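Local coordinates for ceramide very long chain fatty acid hydroxylase SCS7 (Saccharomyces cerevisiae, PDB 4ZR1), which hydroxylates sphingolipid very long chain fatty acids, probably at C-2 of ceramides, drawing electrons from cytochrome b5 and probably using a histidine-bound dimetal centre, at residues W104-V109 / M189-F194; L112-Y117 / A216-G221; G87-F92 / H178-D183; G148-L153 / F263-W268. All coordinates share one frame; numbering follows the deposited sequence.

Interaction 1 (W104-V109 / M189-F194); sequences WWVVPV and MPPTLF. With BOG (octyl beta-D-glucopyranoside), chain J; BOG (octyl beta-D-glucopyranoside), chain E; BOG (octyl beta-D-glucopyranoside), chain I.
Val106 and Pro191 make the apolar part of this contact: the branch Val106 CG1 lies 4.0 Å from Pro191 CG and 4.1 Å from Pro191 CD, so the methyl meets the CG-CD edge of the pyrrolidine. The valine and the proline cross at about a right angle. The first torsion of Val106, with CG1 anti to the backbone N (chi1 174°), directs this branch at the proline. A second, looser contact pairs a side chain with a backbone: Val107 CG2 comes within 4.2 Å of Met189 O, and only 108 Å² is buried in all. The two segments start transmembrane helices, TM1 and TM3, near the cytoplasmic end of the membrane-spanning bundle. Pro190 occupies the N-cap position of helix 191-208. TM4 lies alongside, with Tyr225 touching both Val107 and Met189, while Asp229 accepts a hydrogen bond from Met189 N. Detergent contacts form the third group. The octyl glucoside of chain J runs its alkyl chain across a face of the Trp105 indole, its C4' lying 3.3 Å from Trp105 CE2, with Val106 CG2 above the opposite face. The sugar of the chain I detergent reaches the edge of Trp104, where its C6 lies 3.4 Å from Trp104 NE1.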
# COMPACT_ATOMS: atom_id res chain seq x y z
N TRP A 104 -1.50 -8.97 -9.81
CA TRP A 104 -2.63 -8.04 -9.88
C TRP A 104 -3.98 -8.74 -10.03
O TRP A 104 -4.95 -8.36 -9.38
CB TRP A 104 -2.44 -7.06 -11.04
CG TRP A 104 -2.38 -7.71 -12.38
CD1 TRP A 104 -1.28 -8.21 -13.01
CD2 TRP A 104 -3.48 -7.94 -13.28
NE1 TRP A 104 -1.61 -8.73 -14.24
CE2 TRP A 104 -2.96 -8.58 -14.43
CE3 TRP A 104 -4.85 -7.66 -13.23
CZ2 TRP A 104 -3.76 -8.94 -15.52
CZ3 TRP A 104 -5.65 -8.03 -14.31
CH2 TRP A 104 -5.10 -8.66 -15.44
N TRP A 105 -4.03 -9.78 -10.86
CA TRP A 105 -5.29 -10.46 -11.17
C TRP A 105 -5.83 -11.30 -10.01
O TRP A 105 -6.95 -11.80 -10.08
CB TRP A 105 -5.15 -11.34 -12.42
CG TRP A 105 -4.00 -12.31 -12.38
CD1 TRP A 105 -2.77 -12.13 -12.92
CD2 TRP A 105 -3.98 -13.60 -11.75
NE1 TRP A 105 -1.98 -13.23 -12.68
CE2 TRP A 105 -2.69 -14.15 -11.96
CE3 TRP A 105 -4.92 -14.35 -11.03
CZ2 TRP A 105 -2.32 -15.41 -11.49
CZ3 TRP A 105 -4.55 -15.61 -10.55
CH2 TRP A 105 -3.26 -16.12 -10.78
N VAL A 106 -5.04 -11.45 -8.96
CA VAL A 106 -5.46 -12.30 -7.85
C VAL A 106 -6.62 -11.68 -7.07
O VAL A 106 -7.55 -12.38 -6.65
CB VAL A 106 -4.27 -12.57 -6.90
CG1 VAL A 106 -4.72 -13.35 -5.66
CG2 VAL A 106 -3.21 -13.34 -7.64
N VAL A 107 -6.57 -10.36 -6.89
CA VAL A 107 -7.60 -9.67 -6.13
C VAL A 107 -8.99 -9.75 -6.79
O VAL A 107 -9.97 -10.14 -6.14
CB VAL A 107 -7.23 -8.19 -5.90
CG1 VAL A 107 -8.29 -7.51 -5.07
CG2 VAL A 107 -5.85 -8.09 -5.25
N PRO A 108 -9.11 -9.39 -8.09
CA PRO A 108 -10.44 -9.56 -8.69
C PRO A 108 -10.97 -11.00 -8.67
O PRO A 108 -12.13 -11.18 -8.32
CB PRO A 108 -10.24 -9.09 -10.13
CG PRO A 108 -9.01 -8.26 -10.12
CD PRO A 108 -8.14 -8.82 -9.05
N VAL A 109 -10.14 -12.00 -9.03
CA VAL A 109 -10.64 -13.38 -9.09
C VAL A 109 -10.99 -13.92 -7.71
O VAL A 109 -11.85 -14.78 -7.59
CB VAL A 109 -9.64 -14.37 -9.78
CG1 VAL A 109 -9.17 -13.84 -11.12
CG2 VAL A 109 -8.46 -14.67 -8.89
N MET A 189 -2.60 -6.66 -2.15
CA MET A 189 -2.61 -7.36 -0.88
C MET A 189 -2.80 -8.83 -1.10
O MET A 189 -3.64 -9.25 -1.89
CB MET A 189 -3.73 -6.83 0.01
CG MET A 189 -3.71 -5.34 0.22
SD MET A 189 -4.97 -4.88 1.41
CE MET A 189 -4.74 -6.20 2.58
N PRO A 190 -2.00 -9.64 -0.42
CA PRO A 190 -2.24 -11.08 -0.46
C PRO A 190 -3.52 -11.41 0.28
O PRO A 190 -3.77 -10.81 1.33
CB PRO A 190 -1.01 -11.66 0.24
CG PRO A 190 -0.49 -10.57 1.05
CD PRO A 190 -0.77 -9.31 0.31
N PRO A 191 -4.35 -12.34 -0.25
CA PRO A 191 -5.64 -12.61 0.40
C PRO A 191 -5.47 -13.05 1.85
O PRO A 191 -6.29 -12.70 2.70
CB PRO A 191 -6.25 -13.72 -0.47
CG PRO A 191 -5.63 -13.52 -1.82
CD PRO A 191 -4.23 -13.00 -1.56
N THR A 192 -4.40 -13.77 2.12
CA THR A 192 -4.08 -14.17 3.49
C THR A 192 -4.05 -12.96 4.42
O THR A 192 -4.67 -12.98 5.49
CB THR A 192 -2.72 -14.90 3.56
OG1 THR A 192 -2.79 -16.09 2.76
CG2 THR A 192 -2.41 -15.30 4.98
N LEU A 193 -3.36 -11.89 4.03
CA LEU A 193 -3.38 -10.70 4.87
C LEU A 193 -4.71 -9.96 4.79
O LEU A 193 -5.17 -9.41 5.79
CB LEU A 193 -2.25 -9.72 4.51
CG LEU A 193 -0.81 -10.13 4.79
CD1 LEU A 193 0.13 -8.95 4.50
CD2 LEU A 193 -0.61 -10.67 6.19
N PHE A 194 -5.32 -9.92 3.60
CA PHE A 194 -6.56 -9.17 3.46
C PHE A 194 -7.65 -9.71 4.39
O PHE A 194 -8.39 -8.93 5.02
CB PHE A 194 -7.06 -9.18 2.02
CG PHE A 194 -8.41 -8.53 1.87
CD1 PHE A 194 -8.52 -7.15 1.89
CD2 PHE A 194 -9.56 -9.29 1.76
CE1 PHE A 194 -9.75 -6.53 1.80
CE2 PHE A 194 -10.81 -8.68 1.66
CZ PHE A 194 -10.90 -7.30 1.68
C1 BOG J . 2.55 -16.99 -15.47
O1 BOG J . 1.19 -17.33 -15.43
C2 BOG J . 2.72 -15.69 -16.21
O2 BOG J . 2.13 -15.81 -17.48
C3 BOG J . 4.20 -15.41 -16.33
O3 BOG J . 4.38 -14.12 -16.86
C4 BOG J . 4.82 -15.46 -14.95
O4 BOG J . 6.22 -15.36 -15.04
C5 BOG J . 4.45 -16.76 -14.27
O5 BOG J . 3.05 -16.84 -14.16
C6 BOG J . 5.07 -16.82 -12.89
O6 BOG J . 6.38 -17.33 -12.99
C1' BOG J . 0.50 -16.71 -14.37
C2' BOG J . -0.35 -15.59 -14.92
C3' BOG J . -1.58 -16.17 -15.58
C4' BOG J . -2.83 -15.62 -14.91
C5' BOG J . -3.81 -16.73 -14.60
C6' BOG J . -5.22 -16.18 -14.52
C7' BOG J . -6.09 -17.20 -13.82
C8' BOG J . -7.43 -16.59 -13.42
C1 BOG E . 1.89 -6.23 1.13
O1 BOG E . 2.43 -7.46 0.72
C2 BOG E . 2.10 -5.22 0.03
O2 BOG E . 3.48 -4.97 -0.06
C3 BOG E . 1.43 -3.91 0.37
O3 BOG E . 1.40 -3.01 -0.71
C4 BOG E . 0.03 -4.12 0.88
O4 BOG E . -0.41 -2.89 1.41
C5 BOG E . 0.05 -5.15 1.98
O5 BOG E . 0.52 -6.37 1.44
C6 BOG E . -1.36 -5.25 2.53
O6 BOG E . -1.66 -6.53 3.04
C1' BOG E . 3.23 -8.11 1.69
C2' BOG E . 3.79 -9.41 1.16
C3' BOG E . 4.06 -10.34 2.33
C4' BOG E . 3.31 -11.65 2.20
C5' BOG E . 2.87 -12.15 3.57
C6' BOG E . 2.52 -13.61 3.50
C7' BOG E . 1.92 -14.07 4.81
C8' BOG E . 3.02 -14.28 5.82
C1 BOG I . -0.14 -11.88 -17.29
O1 BOG I . -1.36 -11.94 -17.98
C2 BOG I . 0.92 -12.34 -18.26
O2 BOG I . 0.68 -13.69 -18.58
C3 BOG I . 2.30 -12.20 -17.65
O3 BOG I . 3.26 -12.42 -18.66
C4 BOG I . 2.48 -10.81 -17.09
O4 BOG I . 3.68 -10.74 -16.36
C5 BOG I . 1.31 -10.47 -16.18
O5 BOG I . 0.11 -10.54 -16.91
C6 BOG I . 1.50 -9.07 -15.63
O6 BOG I . 2.29 -9.10 -14.46
C1' BOG I . -2.45 -12.40 -17.22
C2' BOG I . -3.68 -12.40 -18.10
C3' BOG I . -4.86 -11.87 -17.32
C4' BOG I . -5.56 -13.01 -16.62
C5' BOG I . -7.06 -12.77 -16.61
C6' BOG I . -7.43 -11.73 -15.58
C7' BOG I . -8.80 -12.05 -15.00
C8' BOG I . -9.29 -10.93 -14.10

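Interaction 2 (L112-Y117 / A216-G221); sequences LPVVVY and AGFAGG. With TRD (tridecane), chain K.
Val114 and Phe218 meet at an aromatic edge: Val114 CG1 lies near the plane of the Phe218 ring, 4.2 Å from CE2, and the two side chains approach at a slant. The phenyl is brought to this place by its first torsion, which sets CG anti to the backbone N (chi1 177°), and the ring end comes nearer to helix 106-125 than its CB does. Elsewhere on the ring, Phe218 CE1 lies 4.1 Å from tridecane C6, an oblique approach. Edge-to-face pairing with His118 and with Tyr202 probably helps to set its tilt.

Val115 and Ala219 interlock at close backbone range, their CA atoms 4.6 Å apart. Ala219 CB rests 3.5 Å from Val115 O, and in return Val115 CG1 and Val115 CG2 straddle Ala219 O, each methyl 3.7 Å from that oxygen. The small alanine is consistent with the close approach of TM1 and TM4, while Gly217 and Gly221 leave a groove along which the tridecane runs, with C7 3.5 Å from Gly221 CA. Across the contact the carbonyls of Val115 and Ala219 meet side-chain carbons, so the chemistry of this intramembrane contact is van der Waals packing.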
# COMPACT_ATOMS: atom_id res chain seq x y z
N LEU A 112 -14.25 -10.59 -6.25
CA LEU A 112 -15.46 -10.27 -7.01
C LEU A 112 -16.55 -11.36 -6.91
O LEU A 112 -17.73 -11.03 -6.94
CB LEU A 112 -15.12 -10.01 -8.47
CG LEU A 112 -14.44 -8.68 -8.80
CD1 LEU A 112 -14.38 -8.49 -10.32
CD2 LEU A 112 -15.16 -7.52 -8.16
N PRO A 113 -16.18 -12.64 -6.78
CA PRO A 113 -17.30 -13.56 -6.51
C PRO A 113 -17.94 -13.34 -5.15
O PRO A 113 -19.13 -13.58 -5.00
CB PRO A 113 -16.65 -14.94 -6.59
CG PRO A 113 -15.50 -14.76 -7.51
CD PRO A 113 -14.97 -13.38 -7.18
N VAL A 114 -17.17 -12.90 -4.16
CA VAL A 114 -17.76 -12.62 -2.86
C VAL A 114 -18.66 -11.37 -2.96
O VAL A 114 -19.74 -11.35 -2.39
CB VAL A 114 -16.67 -12.44 -1.77
CG1 VAL A 114 -17.30 -12.05 -0.44
CG2 VAL A 114 -15.88 -13.74 -1.59
N VAL A 115 -18.22 -10.37 -3.71
CA VAL A 115 -19.03 -9.17 -3.94
C VAL A 115 -20.38 -9.50 -4.56
O VAL A 115 -21.42 -9.06 -4.09
CB VAL A 115 -18.30 -8.16 -4.87
CG1 VAL A 115 -19.26 -7.08 -5.30
CG2 VAL A 115 -17.11 -7.55 -4.16
N VAL A 116 -20.34 -10.30 -5.62
CA VAL A 116 -21.54 -10.69 -6.35
C VAL A 116 -22.48 -11.57 -5.52
O VAL A 116 -23.70 -11.45 -5.64
CB VAL A 116 -21.16 -11.41 -7.65
CG1 VAL A 116 -22.39 -11.98 -8.33
CG2 VAL A 116 -20.42 -10.45 -8.59
N TYR A 117 -21.93 -12.43 -4.67
CA TYR A 117 -22.78 -13.28 -3.84
C TYR A 117 -23.53 -12.46 -2.80
O TYR A 117 -24.75 -12.61 -2.66
CB TYR A 117 -21.97 -14.37 -3.14
CG TYR A 117 -22.77 -15.08 -2.06
CD1 TYR A 117 -23.57 -16.18 -2.36
CD2 TYR A 117 -22.72 -14.65 -0.73
CE1 TYR A 117 -24.31 -16.82 -1.38
CE2 TYR A 117 -23.45 -15.28 0.25
CZ TYR A 117 -24.24 -16.37 -0.07
OH TYR A 117 -24.96 -16.99 0.93
N ALA A 216 -25.68 -6.00 1.23
CA ALA A 216 -25.52 -4.96 0.21
C ALA A 216 -24.39 -3.99 0.57
O ALA A 216 -23.60 -3.61 -0.29
CB ALA A 216 -26.82 -4.20 0.03
N GLY A 217 -24.33 -3.61 1.84
CA GLY A 217 -23.30 -2.68 2.31
C GLY A 217 -21.91 -3.28 2.24
O GLY A 217 -20.97 -2.64 1.76
N PHE A 218 -21.76 -4.51 2.73
CA PHE A 218 -20.47 -5.19 2.67
C PHE A 218 -20.05 -5.44 1.23
O PHE A 218 -18.86 -5.33 0.90
CB PHE A 218 -20.50 -6.51 3.44
CG PHE A 218 -19.22 -7.28 3.36
CD1 PHE A 218 -18.10 -6.85 4.07
CD2 PHE A 218 -19.11 -8.40 2.56
CE1 PHE A 218 -16.89 -7.54 4.00
CE2 PHE A 218 -17.91 -9.11 2.48
CZ PHE A 218 -16.80 -8.67 3.20
N ALA A 219 -21.00 -5.80 0.37
CA ALA A 219 -20.66 -6.07 -1.02
C ALA A 219 -20.00 -4.84 -1.62
O ALA A 219 -19.00 -4.94 -2.34
CB ALA A 219 -21.89 -6.48 -1.82
N GLY A 220 -20.54 -3.66 -1.31
CA GLY A 220 -20.02 -2.40 -1.80
C GLY A 220 -18.64 -2.05 -1.28
O GLY A 220 -17.75 -1.68 -2.05
N GLY A 221 -18.46 -2.15 0.03
CA GLY A 221 -17.16 -1.92 0.64
C GLY A 221 -16.11 -2.85 0.06
O GLY A 221 -14.96 -2.44 -0.18
C1 TRD K . -8.63 -3.57 4.39
C2 TRD K . -10.01 -3.86 4.99
C3 TRD K . -11.05 -3.86 3.88
C4 TRD K . -12.46 -3.73 4.43
C5 TRD K . -13.47 -3.90 3.31
C6 TRD K . -14.87 -4.00 3.88
C7 TRD K . -15.61 -2.68 3.73
C8 TRD K . -16.73 -2.54 4.75
C9 TRD K . -17.83 -1.63 4.19
C10 TRD K . -18.90 -1.30 5.22
C11 TRD K . -20.01 -0.48 4.58
C12 TRD K . -21.13 -0.21 5.58
C13 TRD K . -22.32 0.51 4.96

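Interaction 3 (G87-F92 / H178-D183); sequences GSAPLF and HYLPMD. With ZN (zinc ion), chain D.
Ser88 and Asp183 form a polar link, with a small apolar patch beside it, between the loop leading to helix 106-125 and the turn that follows helix 164-179, on the cytoplasmic side of the enzyme. Ser88 OG donates a hydrogen bond of 2.8 Å to Asp183 OD1. It meets that oxygen on the syn side, but from 34° out of the carboxylate plane. Asp183 CG stands anti to its own backbone N (chi1 -177°), which extends the carboxylate toward the serine. Beside this bond Ala89 CB points toward the other segment and faces Leu180 CD1 at 4.4 Å, a light methyl-to-methyl contact.

The carboxylate is held at both oxygens. OD1 also accepts Tyr185 N, two residues on, which makes an Asx turn, and OD2 forms a salt bridge with Arg186 NH1. The same Arg186 nitrogen is hydrogen-bonded to Ala89 O, so the arginine ties both segments together. These several grips should limit rotation of the carboxylate, and the arginine probably stabilises its negative charge.

Leu180 leaves the helix and opens a type I beta turn, closed by Asp183 N to Leu180 O at 3.1 Å. Just before it, the last turn of the helix carries a metal ligand: His178 NE2 binds zinc at 2.3 Å, together with His150, His155, His174 and His254. The segment thus continues directly from the HX2HH histidine box formed by His174, His177 and His178, a hallmark of the membrane-bound hydroxylase and desaturase metal sites.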
# COMPACT_ATOMS: atom_id res chain seq x y z
N GLY A 87 13.10 -9.20 -11.37
CA GLY A 87 12.54 -10.21 -10.48
C GLY A 87 12.00 -9.63 -9.18
O GLY A 87 11.84 -8.41 -9.04
N SER A 88 11.72 -10.51 -8.23
CA SER A 88 11.21 -10.10 -6.92
C SER A 88 12.16 -10.50 -5.80
O SER A 88 12.53 -11.66 -5.69
CB SER A 88 9.83 -10.72 -6.65
OG SER A 88 8.86 -10.23 -7.57
N ALA A 89 12.54 -9.53 -4.98
CA ALA A 89 13.44 -9.77 -3.83
C ALA A 89 12.91 -10.84 -2.89
O ALA A 89 11.70 -10.95 -2.67
CB ALA A 89 13.68 -8.48 -3.06
N PRO A 90 13.80 -11.66 -2.34
CA PRO A 90 13.35 -12.72 -1.43
C PRO A 90 12.97 -12.17 -0.05
O PRO A 90 13.70 -11.36 0.51
CB PRO A 90 14.58 -13.63 -1.33
CG PRO A 90 15.75 -12.69 -1.54
CD PRO A 90 15.27 -11.67 -2.54
N LEU A 91 11.83 -12.60 0.48
CA LEU A 91 11.44 -12.21 1.83
C LEU A 91 11.82 -13.32 2.82
O LEU A 91 12.30 -13.03 3.91
CB LEU A 91 9.94 -11.89 1.93
CG LEU A 91 9.45 -10.70 1.09
CD1 LEU A 91 8.07 -10.24 1.53
CD2 LEU A 91 10.41 -9.56 1.15
N PHE A 92 11.59 -14.57 2.42
CA PHE A 92 11.94 -15.73 3.23
C PHE A 92 13.11 -16.50 2.62
O PHE A 92 14.00 -16.96 3.33
CB PHE A 92 10.76 -16.69 3.37
CG PHE A 92 9.66 -16.18 4.24
CD1 PHE A 92 9.75 -16.27 5.62
CD2 PHE A 92 8.50 -15.67 3.68
CE1 PHE A 92 8.71 -15.82 6.43
CE2 PHE A 92 7.46 -15.22 4.47
CZ PHE A 92 7.57 -15.29 5.84
N HIS A 178 6.82 0.51 -0.23
CA HIS A 178 7.60 1.74 -0.35
C HIS A 178 9.07 1.43 -0.59
O HIS A 178 9.76 2.14 -1.31
CB HIS A 178 7.45 2.60 0.91
CG HIS A 178 6.29 3.54 0.85
ND1 HIS A 178 6.44 4.89 0.63
CD2 HIS A 178 4.96 3.33 0.97
CE1 HIS A 178 5.25 5.47 0.62
NE2 HIS A 178 4.34 4.54 0.82
N TYR A 179 9.54 0.36 0.02
CA TYR A 179 10.89 -0.09 -0.19
C TYR A 179 11.06 -0.54 -1.63
O TYR A 179 12.07 -0.22 -2.27
CB TYR A 179 11.24 -1.20 0.81
CG TYR A 179 12.70 -1.58 0.86
CD1 TYR A 179 13.67 -0.66 1.21
CD2 TYR A 179 13.10 -2.89 0.61
CE1 TYR A 179 15.01 -1.01 1.27
CE2 TYR A 179 14.43 -3.26 0.66
CZ TYR A 179 15.39 -2.32 1.00
OH TYR A 179 16.71 -2.70 1.05
N LEU A 180 10.08 -1.27 -2.17
CA LEU A 180 10.16 -1.75 -3.55
C LEU A 180 8.90 -1.53 -4.40
O LEU A 180 8.22 -2.49 -4.78
CB LEU A 180 10.52 -3.24 -3.56
CG LEU A 180 11.88 -3.60 -2.95
CD1 LEU A 180 11.71 -4.67 -1.89
CD2 LEU A 180 12.84 -4.05 -4.03
N PRO A 181 8.64 -0.27 -4.77
CA PRO A 181 7.48 0.24 -5.52
C PRO A 181 7.17 -0.53 -6.81
O PRO A 181 6.01 -0.82 -7.11
CB PRO A 181 7.88 1.67 -5.86
CG PRO A 181 8.95 2.02 -4.90
CD PRO A 181 9.68 0.77 -4.62
N MET A 182 8.21 -0.87 -7.57
CA MET A 182 8.03 -1.54 -8.85
C MET A 182 8.15 -3.06 -8.79
O MET A 182 8.32 -3.69 -9.82
CB MET A 182 9.05 -1.01 -9.86
CG MET A 182 8.71 0.38 -10.32
SD MET A 182 7.05 0.42 -11.02
CE MET A 182 6.45 1.93 -10.26
N ASP A 183 8.04 -3.64 -7.60
CA ASP A 183 7.93 -5.11 -7.50
C ASP A 183 6.50 -5.53 -7.80
O ASP A 183 5.64 -5.49 -6.91
CB ASP A 183 8.35 -5.61 -6.11
CG ASP A 183 8.31 -7.14 -6.01
OD1 ASP A 183 7.68 -7.81 -6.85
OD2 ASP A 183 8.91 -7.70 -5.06
ZN ZN D . 2.13 4.83 1.44

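Interaction 4 (G148-L153 / F263-W268); sequences GLHRFL and FGVTSW. With ZN (zinc ion), chain D.
His150 belongs to the HX4H histidine box at the cytoplasmic end of TM2, and Phe263 supports it from the loop after helix 242-256. The imidazole works at both nitrogens: His150 NE2 binds the zinc ion at 2.3 Å, while His150 ND1 donates to Phe263 O at 2.6 Å with an N-H...O angle of 155°. The donor is tilted somewhat from the carbonyl plane, and the oxygen lies slightly out of the imidazole plane. With ND1 bonded to the carbonyl and NE2 on the zinc ion, the ring is gripped at two points, which should restrain its rotation.

Phe263 also touches this ligand with its ring. It turns an edge to one face of His150, a T-shaped pair with centroids 5.5 Å apart and planes at 88°. Val265 CG1 adds an oblique contact, 3.9 Å from His150 ND1. Over a face of the phenyl runs the aliphatic part of Arg151: CB stands 3.7 Å from the centroid of the Phe263 ring, 15° off its normal, a CH-pi contact, and Arg151 CG follows at 3.6 Å from Phe263 CE2. The arginine chain, extended from CG to NE, carries its guanidinium on past the ring to a hydrogen bond between NH1 and Tyr147 OH.

The supporting loop is itself held in place, since Asp271 accepts Phe263 N and Gly264 N, and Glu146 accepts Val265 N and Thr266 OG1. A first-shell histidine oriented by a second-shell backbone carbonyl is a common design of metal sites, here in the five-histidine zinc site of the hydroxylase.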
# COMPACT_ATOMS: atom_id res chain seq x y z
N GLY A 148 -7.90 6.06 5.72
CA GLY A 148 -7.54 5.86 7.12
C GLY A 148 -6.49 4.79 7.37
O GLY A 148 -5.54 5.02 8.11
N LEU A 149 -6.68 3.62 6.77
CA LEU A 149 -5.68 2.56 6.83
C LEU A 149 -4.34 3.05 6.32
O LEU A 149 -3.31 2.88 6.98
CB LEU A 149 -6.11 1.34 6.03
CG LEU A 149 -7.29 0.60 6.66
CD1 LEU A 149 -7.59 -0.68 5.91
CD2 LEU A 149 -6.97 0.32 8.11
N HIS A 150 -4.35 3.68 5.15
CA HIS A 150 -3.13 4.15 4.54
C HIS A 150 -2.39 5.15 5.41
O HIS A 150 -1.19 5.02 5.64
CB HIS A 150 -3.41 4.77 3.18
CG HIS A 150 -2.18 5.03 2.38
ND1 HIS A 150 -2.19 5.70 1.18
CD2 HIS A 150 -0.89 4.68 2.60
CE1 HIS A 150 -0.96 5.78 0.70
NE2 HIS A 150 -0.16 5.16 1.55
N ARG A 151 -3.12 6.15 5.91
CA ARG A 151 -2.48 7.22 6.67
C ARG A 151 -2.10 6.83 8.10
O ARG A 151 -1.03 7.20 8.60
CB ARG A 151 -3.39 8.45 6.71
CG ARG A 151 -2.87 9.56 7.59
CD ARG A 151 -3.73 10.78 7.46
NE ARG A 151 -3.46 11.76 8.51
CZ ARG A 151 -4.14 12.89 8.65
NH1 ARG A 151 -5.13 13.17 7.82
NH2 ARG A 151 -3.83 13.72 9.64
N PHE A 152 -2.98 6.08 8.77
CA PHE A 152 -2.82 5.85 10.19
C PHE A 152 -2.31 4.44 10.55
O PHE A 152 -1.63 4.27 11.56
CB PHE A 152 -4.13 6.15 10.93
CG PHE A 152 -4.55 7.60 10.86
CD1 PHE A 152 -3.85 8.57 11.55
CD2 PHE A 152 -5.66 7.98 10.11
CE1 PHE A 152 -4.24 9.91 11.49
CE2 PHE A 152 -6.04 9.32 10.05
CZ PHE A 152 -5.33 10.28 10.74
N LEU A 153 -2.62 3.43 9.74
CA LEU A 153 -2.06 2.11 10.03
C LEU A 153 -0.80 1.85 9.20
O LEU A 153 0.28 1.62 9.75
CB LEU A 153 -3.09 1.01 9.78
CG LEU A 153 -2.57 -0.36 10.24
CD1 LEU A 153 -2.78 -0.49 11.74
CD2 LEU A 153 -3.25 -1.52 9.51
N PHE A 263 -2.38 10.39 0.75
CA PHE A 263 -2.82 9.08 1.23
C PHE A 263 -3.97 8.49 0.42
O PHE A 263 -4.17 7.28 0.41
CB PHE A 263 -3.21 9.17 2.71
CG PHE A 263 -2.09 9.64 3.59
CD1 PHE A 263 -0.97 8.86 3.79
CD2 PHE A 263 -2.16 10.88 4.20
CE1 PHE A 263 0.07 9.29 4.60
CE2 PHE A 263 -1.12 11.32 5.01
CZ PHE A 263 -0.00 10.53 5.21
N GLY A 264 -4.73 9.34 -0.28
CA GLY A 264 -5.78 8.83 -1.14
C GLY A 264 -5.20 8.29 -2.43
O GLY A 264 -4.34 8.95 -3.02
N VAL A 265 -5.63 7.11 -2.88
CA VAL A 265 -5.04 6.56 -4.10
C VAL A 265 -6.12 6.27 -5.15
O VAL A 265 -5.82 6.26 -6.35
CB VAL A 265 -4.14 5.27 -3.81
CG1 VAL A 265 -3.89 5.09 -2.32
CG2 VAL A 265 -4.71 4.01 -4.41
N THR A 266 -7.37 6.09 -4.74
CA THR A 266 -8.44 6.12 -5.75
C THR A 266 -8.88 7.54 -6.02
O THR A 266 -9.56 7.81 -7.01
CB THR A 266 -9.68 5.31 -5.35
OG1 THR A 266 -10.18 5.79 -4.10
CG2 THR A 266 -9.34 3.84 -5.25
N SER A 267 -8.51 8.45 -5.11
CA SER A 267 -8.72 9.90 -5.27
C SER A 267 -8.06 10.64 -4.12
O SER A 267 -7.74 10.04 -3.10
CB SER A 267 -10.20 10.27 -5.31
OG SER A 267 -10.73 10.34 -3.99
N TRP A 268 -7.89 11.96 -4.27
CA TRP A 268 -7.34 12.79 -3.21
C TRP A 268 -8.45 13.53 -2.46
O TRP A 268 -8.18 14.47 -1.72
CB TRP A 268 -6.34 13.78 -3.76
CG TRP A 268 -6.88 14.61 -4.86
CD1 TRP A 268 -7.77 15.64 -4.74
CD2 TRP A 268 -6.57 14.49 -6.25
NE1 TRP A 268 -8.03 16.17 -5.98
CE2 TRP A 268 -7.30 15.48 -6.93
CE3 TRP A 268 -5.73 13.65 -6.99
CZ2 TRP A 268 -7.24 15.65 -8.31
CZ3 TRP A 268 -5.66 13.82 -8.36
CH2 TRP A 268 -6.41 14.81 -9.01
ZN ZN D . 2.13 4.83 1.44

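In the fold
Interactions 1 and 2 both use helix 106-125 and touch one another through Pro108 O and Pro113 CD, yet they differ in depth: 112-117 / 216-221 is buried within the membrane bundle, whereas 104-109 / 189-194 is only partly buried, with detergent bound against its residues. Both are largely apolar, with side-chain carbons also resting on main-chain carbonyls. Interactions 3 and 4 sit toward the cytoplasmic side, are buried, and add polar bonds: a serine-carboxylate pair in one, a histidine-carbonyl bond with aromatic packing in the other. Their centres are about 21 Å apart, but His178 and His150 share one zinc ion. Interaction 2 lies farthest from interaction 3, centres about 31 Å apart; the chemistry differs from methyl packing in the membrane to polar bonds near the zinc site.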